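Local coordinates for protein 3-oxosteroid 1-dehydrogenase (Sterolibacterium denitrificans, PDB 7P18) that probably catalyses the FAD-dependent 1,2-dehydrogenation of 3-oxosteroids to 3-oxo-Delta(1)-steroids, and binds androsta-1,4-diene-3,17-dione beside its flavin, at residues Y109-R114 and R130-M135. Sequence-based numbering, arbitrary orientation.
Sequences YFPCHR and RTMEPM
Tyr109 lays one face of its ring along the backbone and ring of Pro134, its CE2 3.7 Å from Pro134 CD, while the carbonyl carbon of Met132 meets the ring edge in plane. The hydroxyl lies alongside Pro134 CG and is hydrogen-bonded to Gly51 O. Cut back to alanine, Tyr109 would be likely to leave Gly51 O without its phenol partner and open a gap beside Pro134, near helix 208-222. On the other face of the sheet, Phe110 and Glu133, a hydrogen-bonded antiparallel pair, run side by side, ring and carboxylate planes 29° apart. Their first torsions (chi1 64° and 77°), with the gamma carbon between the backbone N and the carbonyl carbon, bring Phe110 CZ within 3.6 Å of Glu133 CG. Cys112 SG packs against the same Glu133 CG at 3.7 Å; of the buried carboxylate, OE1 is hydrogen-bonded to Ala166 N and OE2 to Thr167 OG1. Met135 crosses Phe110 at about a right angle. Beneath these side chains, Phe110 N bonds to Glu133 O at 2.9 Å. Glu133 N returns a bond to Phe110 O, and Cys112 N reaches Thr131 O. Strand 53-54 pairs with the other edge of strand 131-138, Met132 with Val53. Thr131, its OG1 hydrogen-bonded to Ala539 O, brings this short antiparallel sheet to the active site, its side chain about 4 Å from that of FAD-binding Ala52 and about 6 Å from the bound steroid.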
ATOM      1  N   TYR A 109       5.482  16.836  -0.596  1.00 23.84           N
ATOM      2  CA  TYR A 109       5.215  15.874  -1.690  1.00 23.65           C
ATOM      3  C   TYR A 109       5.714  16.461  -3.004  1.00 22.99           C
ATOM      4  O   TYR A 109       5.498  17.668  -3.227  1.00 24.35           O
ATOM      5  CB  TYR A 109       3.731  15.504  -1.790  1.00 23.68           C
ATOM      6  CG  TYR A 109       3.395  14.307  -0.929  1.00 21.84           C
ATOM      7  CD1 TYR A 109       3.108  14.442   0.420  1.00 22.81           C
ATOM      8  CD2 TYR A 109       3.467  13.024  -1.453  1.00 21.61           C
ATOM      9  CE1 TYR A 109       2.893  13.348   1.240  1.00 24.46           C
ATOM     10  CE2 TYR A 109       3.209  11.906  -0.657  1.00 20.10           C
ATOM     11  CZ  TYR A 109       2.952  12.065   0.689  1.00 22.23           C
ATOM     12  OH  TYR A 109       2.721  10.975   1.490  1.00 24.36           O
ATOM     13  N   PHE A 110       6.275  15.615  -3.853  1.00 22.10           N
ATOM     14  CA  PHE A 110       6.706  15.980  -5.222  1.00 23.89           C
ATOM     15  C   PHE A 110       6.388  14.812  -6.149  1.00 26.26           C
ATOM     16  O   PHE A 110       6.227  13.670  -5.689  1.00 23.10           O
ATOM     17  CB  PHE A 110       8.201  16.341  -5.239  1.00 24.92           C
ATOM     18  CG  PHE A 110       9.119  15.198  -4.888  1.00 24.60           C
ATOM     19  CD1 PHE A 110       9.336  14.836  -3.564  1.00 25.69           C
ATOM     20  CD2 PHE A 110       9.746  14.470  -5.867  1.00 26.78           C
ATOM     21  CE1 PHE A 110      10.174  13.776  -3.243  1.00 24.27           C
ATOM     22  CE2 PHE A 110      10.555  13.392  -5.553  1.00 26.47           C
ATOM     23  CZ  PHE A 110      10.794  13.062  -4.244  1.00 26.83           C
ATOM     24  N   PRO A 111       6.302  15.027  -7.474  1.00 24.43           N
ATOM     25  CA  PRO A 111       5.905  13.959  -8.389  1.00 22.58           C
ATOM     26  C   PRO A 111       7.017  12.932  -8.632  1.00 25.71           C
ATOM     27  O   PRO A 111       8.190  13.307  -8.656  1.00 22.86           O
ATOM     28  CB  PRO A 111       5.589  14.662  -9.730  1.00 24.57           C
ATOM     29  CG  PRO A 111       5.432  16.130  -9.328  1.00 25.86           C
ATOM     30  CD  PRO A 111       6.430  16.319  -8.180  1.00 26.59           C
ATOM     31  N   CYS A 112       6.621  11.670  -8.802  1.00 22.78           N
ATOM     32  CA  CYS A 112       7.447  10.618  -9.433  1.00 22.19           C
ATOM     33  C   CYS A 112       7.290  10.728 -10.956  1.00 23.66           C
ATOM     34  O   CYS A 112       6.372  10.109 -11.546  1.00 23.07           O
ATOM     35  CB  CYS A 112       7.068   9.249  -8.897  1.00 22.59           C
ATOM     36  SG  CYS A 112       7.226   9.138  -7.098  1.00 27.94           S
ATOM     37  N   HIS A 113       8.149  11.536 -11.584  1.00 23.51           N
ATOM     38  CA  HIS A 113       7.973  12.036 -12.969  1.00 24.55           C
ATOM     39  C   HIS A 113       7.928  10.888 -13.975  1.00 26.12           C
ATOM     40  O   HIS A 113       7.258  11.035 -15.041  1.00 26.36           O
ATOM     41  CB  HIS A 113       9.079  13.057 -13.328  1.00 25.73           C
ATOM     42  CG  HIS A 113       9.073  14.244 -12.429  1.00 24.44           C
ATOM     43  ND1 HIS A 113       8.064  15.193 -12.481  1.00 25.34           N
ATOM     44  CD2 HIS A 113       9.942  14.663 -11.484  1.00 26.29           C
ATOM     45  CE1 HIS A 113       8.279  16.120 -11.588  1.00 26.64           C
ATOM     46  NE2 HIS A 113       9.430  15.814 -10.945  1.00 25.36           N
ATOM     47  N   ARG A 114       8.618   9.791 -13.684  1.00 23.18           N
ATOM     48  CA  ARG A 114       8.749   8.671 -14.662  1.00 26.83           C
ATOM     49  C   ARG A 114       7.852   7.482 -14.302  1.00 25.13           C
ATOM     50  O   ARG A 114       7.930   6.441 -15.005  1.00 25.32           O
ATOM     51  CB  ARG A 114      10.216   8.228 -14.727  1.00 30.44           C
ATOM     52  CG  ARG A 114      11.177   9.317 -15.174  1.00 38.47           C
ATOM     53  CD  ARG A 114      12.619   8.900 -14.892  1.00 42.25           C
ATOM     54  NE  ARG A 114      12.932   7.675 -15.609  1.00 51.73           N
ATOM     55  CZ  ARG A 114      13.896   6.826 -15.289  1.00 53.69           C
ATOM     56  NH1 ARG A 114      14.717   7.074 -14.277  1.00 47.35           N
ATOM     57  NH2 ARG A 114      14.046   5.733 -16.020  1.00 58.23           N
ATOM     58  N   ARG A 130       1.614  11.605 -12.177  1.00 20.38           N
ATOM     59  CA  ARG A 130       0.418  11.666 -11.286  1.00 19.67           C
ATOM     60  C   ARG A 130       0.768  11.135  -9.891  1.00 19.28           C
ATOM     61  O   ARG A 130       0.323  11.708  -8.890  1.00 21.03           O
ATOM     62  CB  ARG A 130      -0.759  10.890 -11.887  1.00 21.03           C
ATOM     63  CG  ARG A 130      -1.285  11.427 -13.207  1.00 23.12           C
ATOM     64  CD  ARG A 130      -2.556  10.694 -13.600  1.00 22.15           C
ATOM     65  NE  ARG A 130      -3.327  11.399 -14.608  1.00 22.59           N
ATOM     66  CZ  ARG A 130      -4.158  10.830 -15.487  1.00 23.05           C
ATOM     67  NH1 ARG A 130      -4.325   9.511 -15.552  1.00 20.76           N
ATOM     68  NH2 ARG A 130      -4.865  11.610 -16.291  1.00 21.32           N
ATOM     69  N   THR A 131       1.543  10.061  -9.821  1.00 21.08           N
ATOM     70  CA  THR A 131       2.116   9.532  -8.563  1.00 20.85           C
ATOM     71  C   THR A 131       3.044  10.597  -7.954  1.00 19.67           C
ATOM     72  O   THR A 131       3.869  11.128  -8.694  1.00 19.98           O
ATOM     73  CB  THR A 131       2.851   8.215  -8.797  1.00 22.53           C
ATOM     74  OG1 THR A 131       1.939   7.208  -9.243  1.00 22.64           O
ATOM     75  CG2 THR A 131       3.558   7.773  -7.537  1.00 23.98           C
ATOM     76  N   MET A 132       2.884  10.852  -6.663  1.00 21.16           N
ATOM     77  CA  MET A 132       3.705  11.776  -5.854  1.00 22.57           C
ATOM     78  C   MET A 132       4.201  11.048  -4.602  1.00 25.26           C
ATOM     79  O   MET A 132       3.491  10.117  -4.096  1.00 20.96           O
ATOM     80  CB  MET A 132       2.927  13.025  -5.451  1.00 22.17           C
ATOM     81  CG  MET A 132       2.203  13.750  -6.607  1.00 21.49           C
ATOM     82  SD  MET A 132       1.395  15.275  -6.039  1.00 22.10           S
ATOM     83  CE  MET A 132       2.785  16.401  -6.047  1.00 23.80           C
ATOM     84  N   GLU A 133       5.367  11.472  -4.111  1.00 21.54           N
ATOM     85  CA  GLU A 133       5.961  10.873  -2.892  1.00 24.22           C
ATOM     86  C   GLU A 133       6.562  11.955  -1.999  1.00 24.49           C
ATOM     87  O   GLU A 133       6.753  13.116  -2.421  1.00 23.18           O
ATOM     88  CB  GLU A 133       6.984   9.832  -3.308  1.00 24.09           C
ATOM     89  CG  GLU A 133       8.319  10.424  -3.788  1.00 27.23           C
ATOM     90  CD  GLU A 133       9.426   9.389  -3.787  1.00 27.89           C
ATOM     91  OE1 GLU A 133       9.454   8.528  -2.824  1.00 26.15           O
ATOM     92  OE2 GLU A 133      10.201   9.390  -4.777  1.00 26.37           O
ATOM     93  N   PRO A 134       6.833  11.603  -0.727  1.00 23.98           N
ATOM     94  CA  PRO A 134       7.412  12.536   0.233  1.00 24.82           C
ATOM     95  C   PRO A 134       8.921  12.751   0.075  1.00 24.19           C
ATOM     96  O   PRO A 134       9.647  11.814  -0.303  1.00 26.22           O
ATOM     97  CB  PRO A 134       7.214  11.879   1.598  1.00 27.39           C
ATOM     98  CG  PRO A 134       6.374  10.637   1.342  1.00 24.79           C
ATOM     99  CD  PRO A 134       6.487  10.310  -0.119  1.00 22.07           C
ATOM    100  N   MET A 135       9.370  13.980   0.308  1.00 24.59           N
ATOM    101  CA  MET A 135      10.803  14.255   0.581  1.00 27.05           C
ATOM    102  C   MET A 135      11.180  13.564   1.906  1.00 26.50           C
ATOM    103  O   MET A 135      10.293  13.378   2.791  1.00 25.54           O
ATOM    104  CB  MET A 135      11.027  15.763   0.708  1.00 29.82           C
ATOM    105  CG  MET A 135      10.746  16.510  -0.584  1.00 31.63           C
ATOM    106  SD  MET A 135      11.275  18.254  -0.439  1.00 39.60           S
ATOM    107  CE  MET A 135      13.052  18.020  -0.575  1.00 40.61           C
TER